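Local coordinates for protein bile acid 7a-dehydratase, BaiE (Clostridium hiranonis DSM 13275, PDB 4L8P) that probably catalyses the 7alpha-dehydration of bile acid intermediates, a lyase step in the removal of the 7-hydroxyl group by gut clostridia, at residues A[47-50]-A[51-55]; A[93-96]-A[97-100]; A[82-85]-A[86-90]; A[56-59]-A[60-63]. All blocks are in the same frame, centred on the assembly; numbering follows the deposited sequence. Where two conformers were deposited one is given.

Interaction 1 of 4, residues A[47-50]-A[51-55]; sequences AKYF and RCLDG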
loop_
_atom_site.group_PDB
_atom_site.type_symbol
_atom_site.label_atom_id
_atom_site.label_comp_id
_atom_site.label_asym_id
_atom_site.label_seq_id
_atom_site.Cartn_x
_atom_site.Cartn_y
_atom_site.Cartn_z
ATOM N N ALA A 47 -0.622 -5.309 9.035
ATOM C CA ALA A 47 0.141 -6.098 8.053
ATOM C C ALA A 47 0.225 -7.561 8.463
ATOM O O ALA A 47 -0.008 -8.451 7.649
ATOM C CB ALA A 47 1.525 -5.520 7.882
ATOM N N LYS A 48 0.537 -7.790 9.734
ATOM C CA LYS A 48 0.633 -9.135 10.285
ATOM C C LYS A 48 -0.731 -9.829 10.204
ATOM O O LYS A 48 -0.801 -11.011 9.850
ATOM C CB LYS A 48 1.147 -9.100 11.731
ATOM C CG LYS A 48 1.226 -10.445 12.416
ATOM C CD LYS A 48 1.756 -10.297 13.846
ATOM C CE LYS A 48 1.687 -11.603 14.623
ATOM N NZ LYS A 48 2.017 -11.402 16.078
ATOM N N TYR A 49 -1.805 -9.121 10.551
ATOM C CA TYR A 49 -3.152 -9.677 10.433
ATOM C C TYR A 49 -3.416 -10.209 9.012
ATOM O O TYR A 49 -3.869 -11.354 8.843
ATOM C CB TYR A 49 -4.203 -8.633 10.877
ATOM C CG TYR A 49 -5.627 -9.043 10.627
ATOM C CD1 TYR A 49 -6.240 -8.755 9.409
ATOM C CD2 TYR A 49 -6.352 -9.744 11.590
ATOM C CE1 TYR A 49 -7.527 -9.173 9.141
ATOM C CE2 TYR A 49 -7.661 -10.157 11.337
ATOM C CZ TYR A 49 -8.233 -9.877 10.109
ATOM O OH TYR A 49 -9.545 -10.264 9.853
ATOM N N PHE A 50 -3.149 -9.380 7.991
ATOM C CA PHE A 50 -3.414 -9.801 6.610
ATOM C C PHE A 50 -2.552 -10.960 6.162
ATOM O O PHE A 50 -3.032 -11.892 5.516
ATOM C CB PHE A 50 -3.229 -8.639 5.617
ATOM C CG PHE A 50 -4.264 -7.547 5.715
ATOM C CD1 PHE A 50 -5.617 -7.837 5.785
ATOM C CD2 PHE A 50 -3.866 -6.207 5.675
ATOM C CE1 PHE A 50 -6.556 -6.814 5.827
ATOM C CE2 PHE A 50 -4.808 -5.196 5.723
ATOM C CZ PHE A 50 -6.142 -5.504 5.797
ATOM N N ARG A 51 -1.281 -10.914 6.534
ATOM C CA ARG A 51 -0.360 -11.986 6.209
ATOM C C ARG A 51 -0.795 -13.310 6.853
ATOM O O ARG A 51 -0.788 -14.362 6.206
ATOM C CB ARG A 51 1.066 -11.564 6.616
ATOM C CG ARG A 51 2.134 -12.607 6.459
ATOM C CD ARG A 51 3.520 -11.986 6.709
ATOM N NE ARG A 51 3.695 -11.322 8.008
ATOM C CZ ARG A 51 3.947 -11.950 9.170
ATOM N NH1 ARG A 51 4.013 -13.281 9.234
ATOM N NH2 ARG A 51 4.110 -11.240 10.282
ATOM N N CYS A 52 -1.193 -13.266 8.122
ATOM C CA CYS A 52 -1.658 -14.478 8.801
ATOM C C CYS A 52 -3.013 -14.963 8.257
ATOM O O CYS A 52 -3.240 -16.178 8.159
ATOM C CB CYS A 52 -1.736 -14.264 10.298
ATOM S SG CYS A 52 -0.123 -14.024 11.069
ATOM N N LEU A 53 -3.894 -14.020 7.920
ATOM C CA LEU A 53 -5.197 -14.346 7.357
ATOM C C LEU A 53 -5.046 -15.128 6.049
ATOM O O LEU A 53 -5.626 -16.199 5.870
ATOM C CB LEU A 53 -6.003 -13.068 7.119
ATOM C CG LEU A 53 -7.392 -13.172 6.467
ATOM C CD1 LEU A 53 -8.322 -13.969 7.358
ATOM C CD2 LEU A 53 -7.958 -11.803 6.228
ATOM N N ASP A 54 -4.266 -14.563 5.130
ATOM C CA ASP A 54 -4.098 -15.178 3.816
ATOM C C ASP A 54 -3.190 -16.392 3.859
ATOM O O ASP A 54 -3.381 -17.345 3.090
ATOM C CB ASP A 54 -3.639 -14.132 2.826
ATOM C CG ASP A 54 -4.695 -13.075 2.570
ATOM O OD1 ASP A 54 -5.916 -13.362 2.668
ATOM O OD2 ASP A 54 -4.289 -11.941 2.286
ATOM N N GLY A 55 -2.239 -16.393 4.776
ATOM C CA GLY A 55 -1.419 -17.586 4.995
ATOM C C GLY A 55 -2.116 -18.676 5.783
ATOM O O GLY A 55 -1.570 -19.772 5.880
#

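Interaction 2 of 4, residues A[93-96]-A[97-100]; sequences AMPK and EEIS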
loop_
_atom_site.group_PDB
_atom_site.type_symbol
_atom_site.label_atom_id
_atom_site.label_comp_id
_atom_site.label_asym_id
_atom_site.label_seq_id
_atom_site.Cartn_x
_atom_site.Cartn_y
_atom_site.Cartn_z
ATOM N N ALA A 93 -14.431 -20.864 7.451
ATOM C CA ALA A 93 -14.875 -20.020 6.342
ATOM C C ALA A 93 -13.860 -19.873 5.213
ATOM O O ALA A 93 -14.261 -19.642 4.057
ATOM C CB ALA A 93 -15.292 -18.648 6.844
HETATM N N MSE A 94 -12.573 -20.054 5.536
HETATM C CA MSE A 94 -11.468 -19.835 4.593
HETATM C C MSE A 94 -10.637 -21.097 4.548
HETATM O O MSE A 94 -9.471 -21.129 4.981
HETATM C CB MSE A 94 -10.691 -18.628 5.031
HETATM C CG MSE A 94 -11.654 -17.458 5.060
HETATM SE SE MSE A 94 -10.593 -15.925 5.518
HETATM C CE MSE A 94 -9.796 -15.595 3.794
ATOM N N PRO A 95 -11.230 -22.172 4.016
ATOM C CA PRO A 95 -10.544 -23.470 4.044
ATOM C C PRO A 95 -9.369 -23.535 3.050
ATOM O O PRO A 95 -9.147 -22.570 2.278
ATOM C CB PRO A 95 -11.650 -24.436 3.640
ATOM C CG PRO A 95 -12.477 -23.637 2.685
ATOM C CD PRO A 95 -12.549 -22.290 3.351
ATOM N N LYS A 96 -8.641 -24.655 3.062
ATOM C CA LYS A 96 -7.466 -24.838 2.190
ATOM C C LYS A 96 -7.806 -24.643 0.711
ATOM O O LYS A 96 -6.959 -24.175 -0.049
ATOM C CB LYS A 96 -6.836 -26.223 2.392
ATOM C CG LYS A 96 -6.187 -26.408 3.762
ATOM C CD LYS A 96 -4.803 -25.776 3.849
ATOM C CE LYS A 96 -3.703 -26.805 3.617
ATOM N NZ LYS A 96 -2.344 -26.197 3.653
ATOM N N GLU A 97 -9.047 -24.959 0.312
ATOM C CA GLU A 97 -9.480 -24.830 -1.084
ATOM C C GLU A 97 -9.711 -23.396 -1.509
ATOM O O GLU A 97 -10.006 -23.174 -2.684
ATOM C CB GLU A 97 -10.824 -25.531 -1.389
ATOM C CG GLU A 97 -11.100 -26.882 -0.801
ATOM C CD GLU A 97 -11.652 -26.736 0.594
ATOM O OE1 GLU A 97 -12.872 -26.474 0.797
ATOM O OE2 GLU A 97 -10.808 -26.867 1.469
ATOM N N GLU A 98 -9.650 -22.435 -0.572
ATOM C CA GLU A 98 -9.838 -21.029 -0.895
ATOM C C GLU A 98 -8.519 -20.255 -0.803
ATOM O O GLU A 98 -7.984 -20.077 0.283
ATOM C CB GLU A 98 -10.880 -20.400 0.035
ATOM C CG GLU A 98 -11.158 -18.924 -0.246
ATOM C CD GLU A 98 -12.172 -18.286 0.680
ATOM O OE1 GLU A 98 -12.952 -18.993 1.366
ATOM O OE2 GLU A 98 -12.200 -17.038 0.694
ATOM N N ILE A 99 -8.005 -19.801 -1.948
ATOM C CA ILE A 99 -6.888 -18.855 -1.982
ATOM C C ILE A 99 -7.500 -17.482 -1.728
ATOM O O ILE A 99 -8.447 -17.091 -2.427
ATOM C CB ILE A 99 -6.189 -18.818 -3.367
ATOM C CG1 ILE A 99 -5.612 -20.200 -3.738
ATOM C CG2 ILE A 99 -5.141 -17.724 -3.439
ATOM C CD1 ILE A 99 -5.201 -20.323 -5.202
ATOM N N SER A 100 -6.941 -16.738 -0.773
ATOM C CA SER A 100 -7.391 -15.364 -0.498
ATOM C C SER A 100 -6.224 -14.389 -0.553
ATOM O O SER A 100 -5.077 -14.730 -0.230
ATOM C CB SER A 100 -8.088 -15.253 0.862
ATOM O OG SER A 100 -7.199 -15.552 1.925
#

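Interaction 3 of 4, residues A[82-85]-A[86-90]; sequences SPKE and VTEYL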
loop_
_atom_site.group_PDB
_atom_site.type_symbol
_atom_site.label_atom_id
_atom_site.label_comp_id
_atom_site.label_asym_id
_atom_site.label_seq_id
_atom_site.Cartn_x
_atom_site.Cartn_y
_atom_site.Cartn_z
ATOM N N SER A 82 -14.678 -14.239 21.616
ATOM C CA SER A 82 -13.276 -14.429 21.973
ATOM C C SER A 82 -12.395 -14.471 20.726
ATOM O O SER A 82 -12.899 -14.766 19.643
ATOM C CB SER A 82 -13.120 -15.749 22.739
ATOM O OG SER A 82 -13.292 -16.864 21.899
ATOM N N PRO A 83 -11.069 -14.261 20.883
ATOM C CA PRO A 83 -10.164 -14.488 19.752
ATOM C C PRO A 83 -10.233 -15.891 19.173
ATOM O O PRO A 83 -10.169 -16.033 17.947
ATOM C CB PRO A 83 -8.779 -14.225 20.352
ATOM C CG PRO A 83 -9.040 -13.240 21.436
ATOM C CD PRO A 83 -10.341 -13.701 22.038
ATOM N N LYS A 84 -10.388 -16.917 20.023
ATOM C CA LYS A 84 -10.488 -18.283 19.531
ATOM C C LYS A 84 -11.735 -18.514 18.681
ATOM O O LYS A 84 -11.698 -19.259 17.704
ATOM C CB LYS A 84 -10.490 -19.297 20.695
ATOM C CG LYS A 84 -10.435 -20.741 20.222
ATOM C CD LYS A 84 -10.170 -21.738 21.349
ATOM C CE LYS A 84 -8.740 -22.252 21.368
ATOM N NZ LYS A 84 -8.610 -23.399 22.308
ATOM N N GLU A 85 -12.848 -17.910 19.076
ATOM C CA GLU A 85 -14.085 -17.992 18.282
ATOM C C GLU A 85 -13.872 -17.355 16.907
ATOM O O GLU A 85 -14.381 -17.861 15.906
ATOM C CB GLU A 85 -15.282 -17.334 18.987
ATOM C CG GLU A 85 -15.907 -18.147 20.128
ATOM C CD GLU A 85 -17.196 -17.535 20.672
ATOM O OE1 GLU A 85 -17.636 -16.509 20.125
ATOM O OE2 GLU A 85 -17.789 -18.096 21.644
ATOM N N VAL A 86 -13.143 -16.247 16.869
ATOM C CA VAL A 86 -12.844 -15.592 15.594
ATOM C C VAL A 86 -12.041 -16.539 14.696
ATOM O O VAL A 86 -12.403 -16.741 13.533
ATOM C CB VAL A 86 -12.101 -14.267 15.762
ATOM C CG1 VAL A 86 -11.689 -13.717 14.393
ATOM C CG2 VAL A 86 -12.944 -13.235 16.511
ATOM N N THR A 87 -10.969 -17.133 15.233
ATOM C CA THR A 87 -10.113 -17.999 14.403
ATOM C C THR A 87 -10.776 -19.337 14.056
ATOM O O THR A 87 -10.509 -19.883 12.978
ATOM C CB THR A 87 -8.707 -18.186 15.017
ATOM O OG1 THR A 87 -8.835 -18.788 16.309
ATOM C CG2 THR A 87 -8.012 -16.853 15.157
ATOM N N GLU A 88 -11.646 -19.860 14.930
ATOM C CA GLU A 88 -12.465 -21.013 14.562
ATOM C C GLU A 88 -13.396 -20.731 13.385
ATOM O O GLU A 88 -13.547 -21.560 12.498
ATOM C CB GLU A 88 -13.264 -21.543 15.752
ATOM C CG GLU A 88 -12.386 -22.303 16.730
ATOM C CD GLU A 88 -13.092 -22.688 18.031
ATOM O OE1 GLU A 88 -13.985 -21.944 18.512
ATOM O OE2 GLU A 88 -12.721 -23.740 18.589
ATOM N N TYR A 89 -14.041 -19.574 13.390
ATOM C CA TYR A 89 -14.867 -19.161 12.263
ATOM C C TYR A 89 -14.008 -19.056 10.984
ATOM O O TYR A 89 -14.375 -19.598 9.939
ATOM C CB TYR A 89 -15.591 -17.822 12.535
ATOM C CG TYR A 89 -16.219 -17.247 11.268
ATOM C CD1 TYR A 89 -17.469 -17.703 10.807
ATOM C CD2 TYR A 89 -15.540 -16.302 10.493
ATOM C CE1 TYR A 89 -18.025 -17.215 9.628
ATOM C CE2 TYR A 89 -16.086 -15.819 9.305
ATOM C CZ TYR A 89 -17.324 -16.277 8.882
ATOM O OH TYR A 89 -17.845 -15.784 7.706
ATOM N N LEU A 90 -12.899 -18.343 11.071
ATOM C CA LEU A 90 -12.078 -18.091 9.881
ATOM C C LEU A 90 -11.508 -19.372 9.275
ATOM O O LEU A 90 -11.510 -19.538 8.046
ATOM C CB LEU A 90 -10.969 -17.095 10.162
ATOM C CG LEU A 90 -11.395 -15.647 10.470
ATOM C CD1 LEU A 90 -10.180 -14.834 10.892
ATOM C CD2 LEU A 90 -12.094 -14.976 9.292
#

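Interaction 4 of 4, residues A[56-59]-A[60-63]; sequences KLWD and ELET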
loop_
_atom_site.group_PDB
_atom_site.type_symbol
_atom_site.label_atom_id
_atom_site.label_comp_id
_atom_site.label_asym_id
_atom_site.label_seq_id
_atom_site.Cartn_x
_atom_site.Cartn_y
_atom_site.Cartn_z
ATOM N N LYS A 56 -3.322 -18.411 6.301
ATOM C CA LYS A 56 -4.086 -19.365 7.132
ATOM C C LYS A 56 -3.312 -19.798 8.399
ATOM O O LYS A 56 -3.375 -20.966 8.821
ATOM C CB LYS A 56 -4.549 -20.592 6.311
ATOM C CG LYS A 56 -5.314 -20.214 5.042
ATOM C CD LYS A 56 -5.824 -21.417 4.266
ATOM C CE LYS A 56 -6.322 -21.000 2.883
ATOM N NZ LYS A 56 -7.544 -20.161 2.932
ATOM N N LEU A 57 -2.565 -18.845 8.956
ATOM C CA LEU A 57 -1.771 -19.056 10.170
ATOM C C LEU A 57 -2.628 -18.632 11.351
ATOM O O LEU A 57 -2.485 -17.524 11.887
ATOM C CB LEU A 57 -0.471 -18.257 10.096
ATOM C CG LEU A 57 0.425 -18.537 8.876
ATOM C CD1 LEU A 57 1.633 -17.594 8.883
ATOM C CD2 LEU A 57 0.848 -19.997 8.866
ATOM N N TRP A 58 -3.539 -19.519 11.745
ATOM C CA TRP A 58 -4.655 -19.106 12.572
ATOM C C TRP A 58 -4.234 -18.795 14.004
ATOM O O TRP A 58 -4.698 -17.799 14.572
ATOM C CB TRP A 58 -5.791 -20.124 12.540
ATOM C CG TRP A 58 -6.285 -20.424 11.151
ATOM C CD1 TRP A 58 -6.362 -21.664 10.548
ATOM C CD2 TRP A 58 -6.796 -19.483 10.201
ATOM N NE1 TRP A 58 -6.877 -21.531 9.267
ATOM C CE2 TRP A 58 -7.144 -20.208 9.033
ATOM C CE3 TRP A 58 -6.965 -18.083 10.205
ATOM C CZ2 TRP A 58 -7.695 -19.582 7.890
ATOM C CZ3 TRP A 58 -7.507 -17.454 9.051
ATOM C CH2 TRP A 58 -7.849 -18.216 7.912
ATOM N N ASP A 59 -3.322 -19.606 14.548
ATOM C CA ASP A 59 -2.769 -19.329 15.886
ATOM C C ASP A 59 -2.038 -18.002 15.967
ATOM O O ASP A 59 -2.208 -17.260 16.933
ATOM C CB ASP A 59 -1.816 -20.445 16.342
ATOM C CG ASP A 59 -2.539 -21.752 16.618
ATOM O OD1 ASP A 59 -3.755 -21.717 16.883
ATOM O OD2 ASP A 59 -1.878 -22.812 16.564
ATOM N N GLU A 60 -1.214 -17.721 14.966
ATOM C CA GLU A 60 -0.552 -16.407 14.866
ATOM C C GLU A 60 -1.541 -15.251 14.663
ATOM O O GLU A 60 -1.424 -14.201 15.317
ATOM C CB GLU A 60 0.550 -16.413 13.794
ATOM C CG GLU A 60 1.508 -15.234 13.932
ATOM C CD GLU A 60 2.770 -15.345 13.082
ATOM O OE1 GLU A 60 2.925 -16.313 12.297
ATOM O OE2 GLU A 60 3.622 -14.441 13.201
ATOM N N LEU A 61 -2.553 -15.437 13.807
ATOM C CA LEU A 61 -3.581 -14.406 13.646
ATOM C C LEU A 61 -4.255 -14.064 14.977
ATOM O O LEU A 61 -4.545 -12.902 15.283
ATOM C CB LEU A 61 -4.642 -14.843 12.653
ATOM C CG LEU A 61 -5.639 -13.732 12.283
ATOM C CD1 LEU A 61 -6.077 -13.968 10.848
ATOM C CD2 LEU A 61 -6.897 -13.716 13.147
ATOM N N GLU A 62 -4.515 -15.082 15.795
ATOM C CA GLU A 62 -5.143 -14.878 17.095
ATOM C C GLU A 62 -4.370 -13.883 17.990
ATOM O O GLU A 62 -4.982 -13.137 18.743
ATOM C CB GLU A 62 -5.284 -16.230 17.832
ATOM C CG GLU A 62 -6.189 -16.181 19.049
ATOM C CD GLU A 62 -6.380 -17.553 19.699
ATOM O OE1 GLU A 62 -6.344 -18.553 18.974
ATOM O OE2 GLU A 62 -6.587 -17.603 20.925
ATOM N N THR A 63 -3.051 -13.826 17.852
ATOM C CA THR A 63 -2.202 -12.914 18.652
ATOM C C THR A 63 -2.362 -11.436 18.273
ATOM O O THR A 63 -1.943 -10.570 19.021
ATOM C CB THR A 63 -0.707 -13.263 18.582
ATOM O OG1 THR A 63 -0.167 -12.967 17.276
ATOM C CG2 THR A 63 -0.454 -14.716 18.944
#

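Interaction 1 of 4, residues A[47-50]-A[51-55]
Tyr49 and Leu53, four residues apart on one helix, lie side by side and point the same way: CE1 on the ring of Tyr49 meets CD2 of Leu53 at 3.9 Å. Both side chains set CG anti to the backbone N (chi1 173° in Tyr49, 177° in Leu53), which helps to run them alongside each other. On another side of the helix the side chains of Lys48 and Arg51 cross obliquely, with CG of Lys48 3.7 Å from NH2 of Arg51. The two cationic ends stay apart, NZ of Lys48 being 6.2 Å from NH2 of Arg51, and each has its own partner: Thr63 for Lys48, and Glu108 of the second subunit, in a salt bridge, for Arg51. Beneath the side chains runs the regular i to i+4 ladder of an alpha helix, here the C-terminal part of the long helix 22-55, which packs against the curved sheet of the SnoaL-like, cystatin-like fold. Its rungs include Leu53 N to Tyr49 O at 2.8 Å and Asp54 N to Phe50 O at 3.0 Å. Further out, the buried carboxylate of Asp54 is gripped through OD1 by Ser100 and His102 and through OD2 by Tyr122 of the second subunit, while Phe50 packs on His102 and on Thr106 of that subunit.

Interaction 2 of 4, residues A[93-96]-A[97-100]
Pro95 and Glu98 close a type I beta turn, the link that carries the chain from the end of helix 83-93 into strand 98-111, an outer strand, within this chain, of the four-stranded antiparallel sheet. Its hydrogen bond runs from Glu98 N to Pro95 O at 2.9 Å. The donor stands above the carbonyl plane, 49° out of it. The same carbonyl, together with those of Met94 and Glu98, also receives NZ of Lys56, so one lysine gathers three backbone oxygens in and just before the turn. Glu97 O in turn takes a hydrogen bond from OG1 of Thr130.

The two glutamates meet the residues before them by packing and close approach. Glu98, extended throughout, carries OE1 to 3.1 Å from O of Ala93. These are two acceptors with no bond between them as they stand, and such closeness would probably raise the pKa of the acid.

The selenomethionine at Met94 bends at chi3, which turns its methyl toward the strand and brings it near Ser100, whose OG is hydrogen-bonded to Asp54. How close the methyl really comes is doubtful, because the residue was deposited in two conformers.

Round the proline the packing is plainer. Glu97 bends at chi2 (85°), which folds its acid back over Pro95, crossing it at about a right angle: OE2 of Glu97 lies 3.4 Å from CB of Pro95, and OE1 of Glu97 is likewise 3.4 Å from CG of Pro95.

Interaction 3 of 4, residues A[82-85]-A[86-90]
Lys84 O takes two donors from the same face of its plane, Glu88 N at 2.8 Å and the hydroxyl OG1 of Thr87 at 3.2 Å. That hydroxyl sits between backbone N and carbonyl carbon (chi1 60°), the setting that folds it back on the preceding turn. Thr87 N reaches Pro83 O at 3.0 Å, and Val86 N reaches Ser82 O at 3.2 Å, as helix 83-93 opens. Ser82 is the N-cap, its OG accepting from Glu85 N at 3.0 Å. Ser82 thus caps an N-H of the first turn, and Glu85 reaches back through OE1 to the N-H of His81, just ahead of the N-cap. Outward from the backbone, the side chains of Lys84 and Glu88 cross at a slant, CG of Lys84 4.0 Å from CD of Glu88. Val86 lays CG2 by Ser82 O, and it packs with Pro83 against Leu65 and Tyr73, while Thr87 leans on helix 58-62. NZ of Lys84 and OE2 of Glu88 remain 5.6 Å apart, so their attraction is at most a general electrostatic one, and the direct polar links across this turn are made by backbone groups and the threonine hydroxyl.

Interaction 4 of 4, residues A[56-59]-A[60-63]
Trp58 and Leu61 run side by side on the short helix 58-62, and CD1 of Leu61 comes to the edge of the indole, near its plane, 4.2 Å from CZ3 of Trp58. The two take different first torsions: Trp58 keeps CG beside its backbone N (chi1 -56°), whereas Leu61 swings CG anti to its own (chi1 -172°), and together these bring the methyl alongside the benzene end of the ring. One face of the indole is met by CA of Lys56, 3.6 Å above the plane and toward the rim. Lys56 itself has positive phi and ends helix 22-55 in a Schellman motif, after which Leu57 takes the N-cap position of the next helix. A second pair, Leu57 and Glu60, also points the same way, and CD1 of Leu57 touches OE1 of Glu60 at 3.9 Å.

Leu61 N to Leu57 O, at 2.8 Å, and Glu62 N to Trp58 O hold the turn. At its far end Thr63 bonds twice to Glu60 O: OG1 gives a short bond of 2.6 Å in the carbonyl plane, and N a longer one. The hydroxyl of Thr63 is also joined to NZ of Lys48 from helix 22-55, and Leu61 packs on Cys52 and Leu53 of that helix. Asp59 and Glu62 bring OD1 and OE1 within 4.6 Å of each other, two like charges whose mutual repulsion is probably eased by solvent, Asp59 being exposed.

In the fold
Interaction 1 is the buried one and interactions 3 and 4 are surface turns, with interaction 2 between them in burial. Interactions 1 and 4 lie on consecutive helices, which meet where Cys52 O accepts from Leu57 N and Leu53 packs on Leu61. Helix 58-62 then lies between helix 22-55 and helix 83-93, since Trp58 also meets Leu90 of interaction 3. Interaction 2 continues from helix 83-93 and ties back to interaction 1 through Asp54 and Ser100, and to interaction 4 through Lys56. Arg51 and Asp54 of interaction 1 find partners in the second subunit; interactions 3 and 4 touch no other chain, one relying on a serine cap, the other on a Schellman motif and the Thr63 hydroxyl.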